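Local atomic coordinates of protein (GYP1P) (Saccharomyces cerevisiae, PDB entry 1FKM), a protein that stimulates GTP hydrolysis by Ypt/Rab GTPases, chiefly Ypt1 and Ypt7, through its TBC-type GAP domain, which supplies an arginine and a glutamine finger in trans. Residues T19-Q24 / K55-F60; Q131-L136 / W180-L185; V137-E142 / G248-M253; N325-F330 / M370-A375; S340-E345 / I352-N357. All blocks are in the same frame, centred on the assembly; numbering follows the deposited sequence.

Contact 1 of 5, residues T19-Q24 / K55-F60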
# COMPACT_ATOMS: atom_id res chain seq x y z
N THR A 19 -24.03 13.78 7.41
CA THR A 19 -24.82 12.55 7.46
C THR A 19 -24.30 11.51 6.47
O THR A 19 -23.77 10.47 6.87
CB THR A 19 -26.31 12.82 7.19
OG1 THR A 19 -26.80 13.79 8.12
CG2 THR A 19 -27.12 11.54 7.35
N ILE A 20 -24.47 11.77 5.17
CA ILE A 20 -23.98 10.85 4.14
C ILE A 20 -22.83 11.52 3.40
O ILE A 20 -23.04 12.49 2.67
CB ILE A 20 -25.08 10.49 3.12
CG1 ILE A 20 -26.28 9.86 3.84
CG2 ILE A 20 -24.52 9.52 2.09
CD1 ILE A 20 -27.42 9.49 2.92
N ILE A 21 -21.63 11.01 3.59
CA ILE A 21 -20.45 11.57 2.95
C ILE A 21 -20.46 11.39 1.44
O ILE A 21 -20.71 10.30 0.94
CB ILE A 21 -19.16 10.95 3.54
CG1 ILE A 21 -19.11 11.23 5.04
CG2 ILE A 21 -17.92 11.53 2.85
CD1 ILE A 21 -17.96 10.57 5.77
N ASN A 22 -20.19 12.48 0.71
CA ASN A 22 -20.17 12.44 -0.75
C ASN A 22 -18.85 11.89 -1.29
O ASN A 22 -17.85 12.61 -1.38
CB ASN A 22 -20.40 13.85 -1.31
CG ASN A 22 -20.51 13.86 -2.82
OD1 ASN A 22 -19.60 13.41 -3.52
ND2 ASN A 22 -21.62 14.37 -3.33
N GLN A 23 -18.87 10.61 -1.65
CA GLN A 23 -17.70 9.90 -2.17
C GLN A 23 -17.04 10.62 -3.34
O GLN A 23 -15.80 10.66 -3.44
CB GLN A 23 -18.12 8.49 -2.62
CG GLN A 23 -16.96 7.56 -2.99
CD GLN A 23 -16.23 7.03 -1.77
OE1 GLN A 23 -15.75 7.79 -0.94
NE2 GLN A 23 -16.15 5.71 -1.66
N GLN A 24 -17.85 11.18 -4.23
CA GLN A 24 -17.34 11.91 -5.39
C GLN A 24 -16.48 13.10 -4.98
O GLN A 24 -15.35 13.25 -5.44
CB GLN A 24 -18.48 12.42 -6.27
CG GLN A 24 -19.16 11.36 -7.12
CD GLN A 24 -20.11 11.96 -8.13
OE1 GLN A 24 -19.72 12.80 -8.95
NE2 GLN A 24 -21.38 11.54 -8.09
N LYS A 55 -24.32 7.32 10.07
CA LYS A 55 -25.19 6.67 11.04
C LYS A 55 -24.98 5.16 11.11
O LYS A 55 -25.41 4.51 12.06
CB LYS A 55 -26.66 6.95 10.72
CG LYS A 55 -27.03 8.42 10.75
CD LYS A 55 -27.46 8.90 9.37
CE LYS A 55 -28.67 8.14 8.86
NZ LYS A 55 -29.03 8.54 7.48
N ARG A 56 -24.31 4.60 10.11
CA ARG A 56 -24.06 3.16 10.07
C ARG A 56 -22.63 2.76 10.45
O ARG A 56 -22.32 1.57 10.56
CB ARG A 56 -24.35 2.62 8.66
CG ARG A 56 -25.80 2.76 8.24
CD ARG A 56 -26.05 2.17 6.87
NE ARG A 56 -27.48 2.17 6.55
CZ ARG A 56 -28.00 1.66 5.45
NH1 ARG A 56 -27.22 1.10 4.53
NH2 ARG A 56 -29.32 1.70 5.26
N GLN A 57 -21.78 3.75 10.67
CA GLN A 57 -20.38 3.48 11.01
C GLN A 57 -20.13 2.78 12.34
O GLN A 57 -19.40 1.79 12.39
CB GLN A 57 -19.58 4.78 10.95
CG GLN A 57 -19.64 5.49 9.61
CD GLN A 57 -18.74 6.70 9.55
OE1 GLN A 57 -18.33 7.24 10.58
NE2 GLN A 57 -18.43 7.15 8.34
N GLU A 58 -20.73 3.29 13.41
CA GLU A 58 -20.53 2.69 14.73
C GLU A 58 -20.84 1.20 14.74
O GLU A 58 -20.03 0.39 15.20
CB GLU A 58 -21.41 3.37 15.78
CG GLU A 58 -21.24 2.78 17.17
CD GLU A 58 -22.31 3.22 18.14
OE1 GLU A 58 -23.50 2.92 17.88
OE2 GLU A 58 -21.97 3.86 19.15
N GLY A 59 -22.02 0.84 14.24
CA GLY A 59 -22.42 -0.55 14.21
C GLY A 59 -21.55 -1.36 13.27
O GLY A 59 -21.21 -2.51 13.56
N PHE A 60 -21.18 -0.76 12.14
CA PHE A 60 -20.35 -1.44 11.16
C PHE A 60 -19.01 -1.85 11.78
O PHE A 60 -18.59 -2.99 11.66
CB PHE A 60 -20.07 -0.53 9.96
CG PHE A 60 -19.09 -1.11 8.98
CD1 PHE A 60 -19.51 -2.03 8.02
CD2 PHE A 60 -17.75 -0.77 9.04
CE1 PHE A 60 -18.59 -2.60 7.13
CE2 PHE A 60 -16.82 -1.33 8.16
CZ PHE A 60 -17.25 -2.24 7.20
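T19 and K55 make the main van der Waals contact, with the lysine's hydrocarbon arm passing the threonine methyl at a slant. T19 CG2 is modelled 3.3 Å from K55 CD, shorter than van der Waals contact normally allows, so this closeness is doubtful. Bends at chi2 and chi3 (116° and 61°) carry the K55 chain past the methyl, and NZ ends 3.6 Å from T19 CG2. Deeper in, I21 CD1 approaches Q57 NE2 at 4.3 Å. The two segments lead into helices 23-30 and 57-74 of the all-helical TBC fold; N22 is the N-cap of the first and its OD1 accepts a hydrogen bond from D25 N. Polar links run mostly to residues just before K55. Backbone hydrogen bonds pair T19 with T54 and I21 with V52, while T19 O is also hydrogen-bonded to T54 OG1. The Q57 amide is held by P51 O, which receives a hydrogen bond from NE2, and K55 N is hydrogen-bonded to N53 OD1.

Contact 2 of 5, residues Q131-L136 / W180-L185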
# COMPACT_ATOMS: atom_id res chain seq x y z
N GLN A 131 5.36 -13.59 0.08
CA GLN A 131 6.28 -12.51 0.38
C GLN A 131 5.87 -11.32 -0.48
O GLN A 131 5.67 -11.45 -1.69
CB GLN A 131 7.72 -12.94 0.06
CG GLN A 131 8.78 -12.00 0.60
CD GLN A 131 10.17 -12.61 0.58
OE1 GLN A 131 10.71 -12.92 -0.48
NE2 GLN A 131 10.75 -12.80 1.76
N GLY A 132 5.73 -10.17 0.17
CA GLY A 132 5.30 -8.97 -0.52
C GLY A 132 4.08 -8.43 0.21
O GLY A 132 3.89 -7.22 0.32
N ILE A 133 3.24 -9.34 0.70
CA ILE A 133 2.04 -8.94 1.43
C ILE A 133 2.45 -8.33 2.77
O ILE A 133 1.74 -7.49 3.32
CB ILE A 133 1.11 -10.14 1.68
CG1 ILE A 133 0.69 -10.76 0.35
CG2 ILE A 133 -0.11 -9.69 2.46
CD1 ILE A 133 -0.07 -9.81 -0.56
N ASN A 134 3.60 -8.76 3.28
CA ASN A 134 4.10 -8.22 4.55
C ASN A 134 4.46 -6.75 4.36
O ASN A 134 4.41 -5.96 5.31
CB ASN A 134 5.33 -9.01 5.02
CG ASN A 134 6.45 -9.03 4.01
OD1 ASN A 134 6.25 -9.37 2.84
ND2 ASN A 134 7.65 -8.68 4.45
N ASP A 135 4.82 -6.37 3.14
CA ASP A 135 5.14 -4.98 2.87
C ASP A 135 3.85 -4.18 2.71
O ASP A 135 3.70 -3.10 3.29
CB ASP A 135 5.96 -4.85 1.58
CG ASP A 135 7.32 -5.49 1.68
OD1 ASP A 135 8.12 -5.07 2.55
OD2 ASP A 135 7.60 -6.42 0.89
N LEU A 136 2.92 -4.71 1.92
CA LEU A 136 1.65 -4.03 1.64
C LEU A 136 0.79 -3.69 2.84
O LEU A 136 0.02 -2.73 2.79
CB LEU A 136 0.81 -4.83 0.64
CG LEU A 136 1.38 -4.95 -0.77
CD1 LEU A 136 0.40 -5.71 -1.65
CD2 LEU A 136 1.64 -3.57 -1.34
N TRP A 180 -9.07 -5.79 7.48
CA TRP A 180 -10.15 -5.65 6.51
C TRP A 180 -9.77 -4.74 5.34
O TRP A 180 -10.23 -4.94 4.21
CB TRP A 180 -11.42 -5.10 7.18
CG TRP A 180 -12.04 -6.07 8.14
CD1 TRP A 180 -12.18 -5.91 9.49
CD2 TRP A 180 -12.62 -7.35 7.83
NE1 TRP A 180 -12.81 -7.01 10.03
CE2 TRP A 180 -13.09 -7.90 9.04
CE3 TRP A 180 -12.78 -8.07 6.64
CZ2 TRP A 180 -13.71 -9.16 9.09
CZ3 TRP A 180 -13.41 -9.32 6.70
CH2 TRP A 180 -13.86 -9.85 7.92
N CYS A 181 -8.94 -3.73 5.60
CA CYS A 181 -8.52 -2.84 4.53
C CYS A 181 -7.48 -3.53 3.65
O CYS A 181 -7.48 -3.35 2.43
CB CYS A 181 -7.99 -1.52 5.09
SG CYS A 181 -9.34 -0.50 5.80
N LEU A 182 -6.60 -4.31 4.27
CA LEU A 182 -5.60 -5.05 3.49
C LEU A 182 -6.37 -6.01 2.60
O LEU A 182 -6.04 -6.20 1.42
CB LEU A 182 -4.69 -5.88 4.41
CG LEU A 182 -3.76 -6.87 3.70
CD1 LEU A 182 -2.75 -6.11 2.85
CD2 LEU A 182 -3.05 -7.74 4.72
N THR A 183 -7.42 -6.61 3.16
CA THR A 183 -8.24 -7.55 2.41
C THR A 183 -8.89 -6.87 1.21
O THR A 183 -8.87 -7.41 0.10
CB THR A 183 -9.32 -8.18 3.33
OG1 THR A 183 -8.68 -8.96 4.35
CG2 THR A 183 -10.26 -9.09 2.53
N LYS A 184 -9.45 -5.68 1.42
CA LYS A 184 -10.10 -4.94 0.34
C LYS A 184 -9.10 -4.58 -0.76
O LYS A 184 -9.43 -4.63 -1.94
CB LYS A 184 -10.74 -3.65 0.87
CG LYS A 184 -12.07 -3.85 1.59
CD LYS A 184 -13.16 -4.29 0.62
CE LYS A 184 -14.49 -4.49 1.33
NZ LYS A 184 -15.55 -4.98 0.39
N LEU A 185 -7.88 -4.22 -0.35
CA LEU A 185 -6.84 -3.85 -1.31
C LEU A 185 -6.49 -5.04 -2.20
O LEU A 185 -6.54 -4.95 -3.43
CB LEU A 185 -5.57 -3.40 -0.58
CG LEU A 185 -4.40 -3.03 -1.50
CD1 LEU A 185 -4.76 -1.77 -2.29
CD2 LEU A 185 -3.14 -2.79 -0.66
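L182 reaches from helix 168-186 to I133 and L136 at the start of helix 133-145, and all three side chains are buried. The L182 chi1 of 170° sets CG anti to the backbone N, and the fork beyond it divides the work. CD2 meets the branch methyl of I133 at 4.2 Å from CG2, whereas CD1 rests against the next turn, 4.4 Å from L136 CB and 4.3 Å from L136 C. In I133 the same placement of CG2, anti to the backbone N, turns it to L182, and the I133 and L182 side chains pass obliquely. No hydrogen bond joins the segments; the side chains meet through methyl and methylene groups. At the start of helix 133-145, G132 occupies the N-cap position, and its N donates to N134 OD1 at 2.8 Å, almost straight down the C=O direction. That bond lies just after Q131, the glutamine finger, which belongs to the YxQ motif of TBC domains and takes no part in the contact with 180-185. Helix 107-123 adds L117 against I133 and N134; Y193 of a loop and L186 pack on I133 and L136, while V137, one turn after I133, also touches L182.

Contact 3 of 5, residues V137-E142 / G248-M253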
# COMPACT_ATOMS: atom_id res chain seq x y z
N VAL A 137 0.89 -4.48 3.90
CA VAL A 137 0.08 -4.23 5.08
C VAL A 137 0.57 -3.02 5.89
O VAL A 137 -0.22 -2.36 6.56
CB VAL A 137 0.06 -5.48 6.02
CG1 VAL A 137 1.42 -5.69 6.66
CG2 VAL A 137 -1.02 -5.32 7.09
N THR A 138 1.87 -2.71 5.80
CA THR A 138 2.44 -1.63 6.61
C THR A 138 1.95 -0.19 6.43
O THR A 138 1.79 0.53 7.43
CB THR A 138 4.00 -1.69 6.60
OG1 THR A 138 4.51 -1.45 5.28
CG2 THR A 138 4.46 -3.06 7.06
N PRO A 139 1.69 0.26 5.19
CA PRO A 139 1.21 1.64 5.04
C PRO A 139 -0.14 1.82 5.75
O PRO A 139 -0.42 2.88 6.32
CB PRO A 139 1.10 1.82 3.53
CG PRO A 139 2.20 0.92 3.01
CD PRO A 139 2.02 -0.32 3.87
N PHE A 140 -0.98 0.78 5.70
CA PHE A 140 -2.28 0.81 6.36
C PHE A 140 -2.09 0.83 7.87
O PHE A 140 -2.68 1.64 8.57
CB PHE A 140 -3.10 -0.44 6.01
CG PHE A 140 -3.74 -0.40 4.65
CD1 PHE A 140 -4.54 0.67 4.27
CD2 PHE A 140 -3.55 -1.44 3.75
CE1 PHE A 140 -5.15 0.70 3.02
CE2 PHE A 140 -4.16 -1.42 2.50
CZ PHE A 140 -4.96 -0.35 2.14
N PHE A 141 -1.27 -0.11 8.35
CA PHE A 141 -1.00 -0.25 9.78
C PHE A 141 -0.50 1.06 10.37
O PHE A 141 -1.05 1.55 11.35
CB PHE A 141 0.04 -1.35 10.04
CG PHE A 141 0.28 -1.62 11.50
CD1 PHE A 141 -0.64 -2.36 12.25
CD2 PHE A 141 1.40 -1.11 12.14
CE1 PHE A 141 -0.45 -2.57 13.61
CE2 PHE A 141 1.60 -1.32 13.51
CZ PHE A 141 0.68 -2.05 14.24
N GLU A 142 0.54 1.60 9.76
CA GLU A 142 1.16 2.83 10.22
C GLU A 142 0.22 4.03 10.16
O GLU A 142 0.14 4.81 11.11
CB GLU A 142 2.42 3.09 9.39
CG GLU A 142 3.13 4.37 9.70
CD GLU A 142 4.52 4.41 9.08
OE1 GLU A 142 5.13 3.33 8.90
OE2 GLU A 142 4.99 5.53 8.79
N GLY A 248 7.24 7.89 3.73
CA GLY A 248 6.46 9.11 3.62
C GLY A 248 5.97 9.30 2.20
O GLY A 248 4.84 9.74 1.96
N THR A 249 6.82 8.95 1.24
CA THR A 249 6.45 9.08 -0.16
C THR A 249 5.40 8.04 -0.52
O THR A 249 4.46 8.32 -1.27
CB THR A 249 7.67 8.88 -1.08
OG1 THR A 249 8.66 9.86 -0.75
CG2 THR A 249 7.27 9.02 -2.54
N VAL A 250 5.56 6.84 0.02
CA VAL A 250 4.60 5.76 -0.24
C VAL A 250 3.21 6.16 0.28
O VAL A 250 2.21 6.00 -0.42
CB VAL A 250 5.05 4.44 0.45
CG1 VAL A 250 3.94 3.40 0.36
CG2 VAL A 250 6.32 3.91 -0.23
N ILE A 251 3.16 6.68 1.50
CA ILE A 251 1.89 7.11 2.09
C ILE A 251 1.19 8.14 1.21
O ILE A 251 -0.01 8.02 0.93
CB ILE A 251 2.11 7.71 3.51
CG1 ILE A 251 2.72 6.66 4.44
CG2 ILE A 251 0.78 8.21 4.08
CD1 ILE A 251 1.91 5.39 4.54
N ARG A 252 1.93 9.14 0.76
CA ARG A 252 1.37 10.17 -0.10
C ARG A 252 0.87 9.58 -1.41
O ARG A 252 -0.20 9.95 -1.90
CB ARG A 252 2.41 11.26 -0.38
CG ARG A 252 1.98 12.27 -1.44
CD ARG A 252 0.72 13.04 -1.05
NE ARG A 252 0.33 13.93 -2.14
CZ ARG A 252 -0.31 13.54 -3.24
NH1 ARG A 252 -0.66 12.27 -3.39
NH2 ARG A 252 -0.56 14.41 -4.20
N MSE A 253 1.63 8.66 -1.98
CA MSE A 253 1.23 8.00 -3.23
C MSE A 253 -0.09 7.28 -3.06
O MSE A 253 -0.95 7.30 -3.95
CB MSE A 253 2.27 6.96 -3.65
CG MSE A 253 3.60 7.51 -4.09
SE MSE A 253 4.78 6.04 -4.52
CE MSE A 253 3.74 5.24 -5.95
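P139 and I251 bring the two helical segments together, their CA atoms being 6.3 Å apart. The first segment belongs to helix 133-145, a central helix of the TBC domain, and is kinked: neither T138 N nor P139 N is bonded to the preceding turn, and proline has no N-H to offer. Helical bonding resumes at once, F141 N reaching V137 O and E142 N reaching T138 O. Opposite it, helix 247-261 presents V250 and I251, and the contact is wholly buried and apolar. The proline ring is touched by both. V250 CG1, anti to the backbone N (chi1 171°), extends to P139 CG at 4.0 Å, the valine and proline side chains crossing obliquely. I251 instead uses its long branch, where chi1 and chi2 both near -60° curl CD1 over to the proline. Further along the first helix, F140 makes an edge-to-face contact with W254 of helix 247-261, and E142 OE1 is hydrogen-bonded to Y104 OH. M242 and M247 pack against P139 as well. The terminal methyl of I251, CD1, lies 3.8 Å from both P139 CB and P139 CA.

Contact 4 of 5, residues N325-F330 / M370-A375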
# COMPACT_ATOMS: atom_id res chain seq x y z
N ASN A 325 -4.18 -2.39 -10.85
CA ASN A 325 -3.09 -2.91 -11.69
C ASN A 325 -2.80 -2.00 -12.88
O ASN A 325 -1.64 -1.72 -13.19
CB ASN A 325 -3.45 -4.32 -12.20
CG ASN A 325 -2.90 -5.42 -11.30
OD1 ASN A 325 -3.27 -6.58 -11.44
ND2 ASN A 325 -2.01 -5.06 -10.39
N GLU A 326 -3.85 -1.54 -13.54
CA GLU A 326 -3.71 -0.66 -14.69
C GLU A 326 -2.99 0.64 -14.33
O GLU A 326 -1.98 0.97 -14.93
CB GLU A 326 -5.09 -0.33 -15.27
CG GLU A 326 -5.07 0.65 -16.43
CD GLU A 326 -6.46 1.01 -16.92
OE1 GLU A 326 -7.44 0.42 -16.41
OE2 GLU A 326 -6.58 1.88 -17.80
N PHE A 327 -3.50 1.35 -13.33
CA PHE A 327 -2.87 2.60 -12.93
C PHE A 327 -1.43 2.39 -12.49
O PHE A 327 -0.55 3.19 -12.80
CB PHE A 327 -3.65 3.27 -11.79
CG PHE A 327 -3.14 4.63 -11.44
CD1 PHE A 327 -3.12 5.65 -12.39
CD2 PHE A 327 -2.66 4.89 -10.16
CE1 PHE A 327 -2.62 6.91 -12.07
CE2 PHE A 327 -2.15 6.15 -9.83
CZ PHE A 327 -2.13 7.17 -10.79
N HIS A 328 -1.18 1.30 -11.77
CA HIS A 328 0.17 1.02 -11.29
C HIS A 328 1.16 0.82 -12.43
O HIS A 328 2.31 1.24 -12.34
CB HIS A 328 0.20 -0.20 -10.36
CG HIS A 328 1.51 -0.41 -9.68
ND1 HIS A 328 2.07 0.55 -8.86
CD2 HIS A 328 2.40 -1.43 -9.72
CE1 HIS A 328 3.24 0.12 -8.42
NE2 HIS A 328 3.46 -1.08 -8.93
N VAL A 329 0.71 0.17 -13.49
CA VAL A 329 1.58 -0.07 -14.64
C VAL A 329 2.01 1.26 -15.26
O VAL A 329 3.16 1.41 -15.66
CB VAL A 329 0.88 -0.93 -15.72
CG1 VAL A 329 1.70 -0.93 -17.00
CG2 VAL A 329 0.72 -2.35 -15.22
N PHE A 330 1.10 2.22 -15.34
CA PHE A 330 1.46 3.52 -15.90
C PHE A 330 2.39 4.30 -14.99
O PHE A 330 3.28 5.02 -15.47
CB PHE A 330 0.20 4.33 -16.23
CG PHE A 330 -0.49 3.87 -17.48
CD1 PHE A 330 -0.01 4.27 -18.73
CD2 PHE A 330 -1.56 2.98 -17.42
CE1 PHE A 330 -0.60 3.79 -19.90
CE2 PHE A 330 -2.15 2.50 -18.59
CZ PHE A 330 -1.67 2.91 -19.84
N MSE A 370 4.21 15.02 -9.51
CA MSE A 370 4.53 15.08 -10.94
C MSE A 370 4.43 13.70 -11.58
O MSE A 370 3.89 13.55 -12.68
CB MSE A 370 5.95 15.64 -11.14
CG MSE A 370 6.32 15.88 -12.59
SE MSE A 370 8.08 16.69 -12.78
CE MSE A 370 7.80 18.22 -11.62
N LEU A 371 4.97 12.69 -10.90
CA LEU A 371 4.94 11.31 -11.39
C LEU A 371 3.50 10.81 -11.55
O LEU A 371 3.12 10.27 -12.59
CB LEU A 371 5.70 10.39 -10.43
CG LEU A 371 5.66 8.89 -10.71
CD1 LEU A 371 6.32 8.58 -12.04
CD2 LEU A 371 6.38 8.14 -9.59
N LEU A 372 2.70 11.01 -10.52
CA LEU A 372 1.32 10.57 -10.53
C LEU A 372 0.51 11.27 -11.62
O LEU A 372 -0.26 10.63 -12.34
CB LEU A 372 0.68 10.82 -9.16
CG LEU A 372 1.27 9.98 -8.01
CD1 LEU A 372 0.79 10.54 -6.67
CD2 LEU A 372 0.87 8.51 -8.18
N SER A 373 0.69 12.58 -11.74
CA SER A 373 -0.02 13.36 -12.75
C SER A 373 0.31 12.85 -14.15
O SER A 373 -0.57 12.72 -15.01
CB SER A 373 0.36 14.84 -12.64
OG SER A 373 -0.31 15.62 -13.61
N GLU A 374 1.59 12.56 -14.38
CA GLU A 374 2.04 12.06 -15.67
C GLU A 374 1.42 10.69 -15.96
O GLU A 374 0.88 10.46 -17.04
CB GLU A 374 3.57 11.96 -15.68
CG GLU A 374 4.17 11.45 -16.98
CD GLU A 374 5.67 11.71 -17.07
OE1 GLU A 374 6.39 11.35 -16.11
OE2 GLU A 374 6.12 12.26 -18.10
N ALA A 375 1.48 9.79 -14.99
CA ALA A 375 0.89 8.46 -15.17
C ALA A 375 -0.60 8.57 -15.47
O ALA A 375 -1.14 7.77 -16.23
CB ALA A 375 1.11 7.61 -13.90
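F330 and A375 mark the close point of two helical segments whose axes come within 9.8 Å at an angle of 117°, with the CA atoms of this pair only 5.0 Å apart. The small A375 side chain fits this close approach: CB lies 3.7 Å from both F330 C and F330 O. In return, F330 CB lies 3.7 Å from A375 O and 4.1 Å from A375 CB. The F330 ring contributes less, because CG, anti to the carbonyl carbon (chi1 -76°), takes it away from the partner helix. F327, one turn earlier, does the opposite. With CG anti to the backbone N, its ring leans across to helix 365-382 and bridges two residues there. CE1 approaches A375 CB at 4.2 Å, while CE2 and CZ are each 4.2 Å from L372 CD2, both partners lying on the same side of the ring plane; the leucine and phenylalanine side chains cross nearly at right angles. All four touching residues are buried, and no hydrogen bond crosses between the segments. Helix 247-261 closes the contact from one direction, with Y257 edge-to-face against F327 and also touching L372. The CB of H328 points away from helix 365-382, and its ring nitrogens are hydrogen-bonded to Y257 OH and W236 O. On another flank, L210 of helix 198-214 meets F330 and V329, and W378 of helix 365-382 continues the packing on F330.

Contact 5 of 5, residues S340-E345 / I352-N357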
# COMPACT_ATOMS: atom_id res chain seq x y z
N SER A 340 15.25 7.28 -18.18
CA SER A 340 15.62 6.88 -19.54
C SER A 340 17.00 7.33 -20.04
O SER A 340 17.82 6.51 -20.44
CB SER A 340 14.55 7.35 -20.53
OG SER A 340 14.78 6.80 -21.81
N ASP A 341 17.26 8.64 -20.02
CA ASP A 341 18.55 9.15 -20.49
C ASP A 341 19.72 8.53 -19.73
O ASP A 341 20.72 8.13 -20.33
CB ASP A 341 18.60 10.67 -20.37
CG ASP A 341 17.53 11.35 -21.21
OD1 ASP A 341 17.44 11.05 -22.41
OD2 ASP A 341 16.79 12.19 -20.66
N GLN A 342 19.59 8.45 -18.41
CA GLN A 342 20.64 7.86 -17.58
C GLN A 342 20.84 6.38 -17.87
O GLN A 342 21.97 5.90 -17.96
CB GLN A 342 20.29 8.04 -16.10
CG GLN A 342 20.41 9.46 -15.58
CD GLN A 342 19.89 9.60 -14.16
OE1 GLN A 342 18.68 9.68 -13.93
NE2 GLN A 342 20.80 9.62 -13.19
N LEU A 343 19.74 5.64 -18.01
CA LEU A 343 19.80 4.21 -18.28
C LEU A 343 20.50 3.88 -19.59
O LEU A 343 21.18 2.85 -19.70
CB LEU A 343 18.38 3.61 -18.27
CG LEU A 343 17.69 3.60 -16.90
CD1 LEU A 343 16.22 3.23 -17.04
CD2 LEU A 343 18.41 2.62 -15.99
N MSE A 344 20.33 4.74 -20.59
CA MSE A 344 20.94 4.55 -21.90
C MSE A 344 22.47 4.43 -21.85
O MSE A 344 23.08 3.95 -22.80
CB MSE A 344 20.58 5.72 -22.83
CG MSE A 344 19.11 5.81 -23.22
SE MSE A 344 18.53 4.40 -24.40
CE MSE A 344 19.11 5.13 -26.09
N GLU A 345 23.07 4.87 -20.75
CA GLU A 345 24.53 4.81 -20.62
C GLU A 345 25.01 3.72 -19.68
O GLU A 345 26.19 3.68 -19.32
CB GLU A 345 25.06 6.16 -20.13
CG GLU A 345 24.59 7.38 -20.92
CD GLU A 345 25.00 7.34 -22.38
OE1 GLU A 345 26.18 7.04 -22.66
OE2 GLU A 345 24.15 7.62 -23.25
N ILE A 352 20.67 -2.88 -13.30
CA ILE A 352 19.97 -3.61 -12.24
C ILE A 352 20.21 -2.95 -10.88
O ILE A 352 19.28 -2.75 -10.11
CB ILE A 352 20.43 -5.08 -12.16
CG1 ILE A 352 20.22 -5.77 -13.51
CG2 ILE A 352 19.65 -5.82 -11.08
CD1 ILE A 352 18.80 -5.66 -14.05
N THR A 353 21.46 -2.60 -10.61
CA THR A 353 21.81 -1.95 -9.35
C THR A 353 21.02 -0.64 -9.21
O THR A 353 20.45 -0.37 -8.16
CB THR A 353 23.32 -1.62 -9.30
OG1 THR A 353 24.07 -2.84 -9.31
CG2 THR A 353 23.66 -0.84 -8.04
N PHE A 354 20.99 0.14 -10.28
CA PHE A 354 20.29 1.43 -10.29
C PHE A 354 18.78 1.32 -10.08
O PHE A 354 18.21 2.02 -9.26
CB PHE A 354 20.56 2.17 -11.60
CG PHE A 354 19.94 3.54 -11.67
CD1 PHE A 354 20.60 4.64 -11.14
CD2 PHE A 354 18.69 3.72 -12.25
CE1 PHE A 354 20.02 5.91 -11.19
CE2 PHE A 354 18.10 4.99 -12.30
CZ PHE A 354 18.77 6.08 -11.77
N LEU A 355 18.13 0.44 -10.84
CA LEU A 355 16.68 0.28 -10.74
C LEU A 355 16.20 -0.40 -9.46
O LEU A 355 15.01 -0.33 -9.14
CB LEU A 355 16.15 -0.46 -11.97
CG LEU A 355 16.34 0.35 -13.26
CD1 LEU A 355 15.92 -0.47 -14.46
CD2 LEU A 355 15.54 1.65 -13.17
N GLN A 356 17.10 -1.05 -8.74
CA GLN A 356 16.74 -1.70 -7.48
C GLN A 356 17.13 -0.76 -6.34
O GLN A 356 16.91 -1.06 -5.17
CB GLN A 356 17.45 -3.04 -7.32
CG GLN A 356 17.15 -4.05 -8.42
CD GLN A 356 17.81 -5.39 -8.18
OE1 GLN A 356 18.95 -5.46 -7.73
NE2 GLN A 356 17.10 -6.47 -8.50
N ASN A 357 17.71 0.38 -6.70
CA ASN A 357 18.13 1.37 -5.72
C ASN A 357 18.02 2.78 -6.31
O ASN A 357 19.00 3.54 -6.31
CB ASN A 357 19.57 1.11 -5.28
CG ASN A 357 19.74 -0.26 -4.64
OD1 ASN A 357 19.22 -0.52 -3.56
ND2 ASN A 357 20.48 -1.14 -5.31
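L343 forms the tight, inner half of this contact, where a single methyl serves two partners. Its CD2 lies 3.9 Å from F354 CD2 and 4.1 Å from L355 CG, the L343 side chain crossing F354 nearly at right angles and L355 obliquely. F354 is swung into place with CG anti to the backbone N (chi1 -177°), which directs the ring at the helix 340-343 side. The outer half is looser. Q342, exposed to solvent, extends beyond CG past the same ring, and its OE1 comes no closer than 4.2 Å to F354 CZ; amide and ring planes stand 75° apart, and no hydrogen bond is made across the contact. Past the end of the second helix, N357 ND2 donates to a lone pair of T353 O, in the carbonyl plane, at 3.0 Å, and so ties the outgoing loop back to the helix. The two short helices, 340-343 and 348-355, follow one another through a brief connection. L336 of helix 324-338 touches both L343 and L355, and W339 stands edge-to-face with F354. L218 of helix 216-224 packs on L343, while F232 of helix 230-238 covers L355.

How the contacts relate
From the N terminus, contact 1 comes first, tying the lead-in to helix 23-30 to the start of helix 57-74 and closing the loop that holds helix 39-46. Contacts 2 and 3 cross along the chain and share helix 133-145; contact 2 closes the loop back to helix 168-186, contact 3 the longer one to helix 247-261. They touch directly, L185 CD2 lying 3.6 Å from F140 CE2. After the unmodelled residues 263-322, contact 4 joins helices 324-338 and 365-382, and its L372 packs against R252 and M253 of contact 3. Contact 5, a short-range closure, nests within the loop of contact 4; its centre lies about 46 Å from that of contact 1, across the chain's centre.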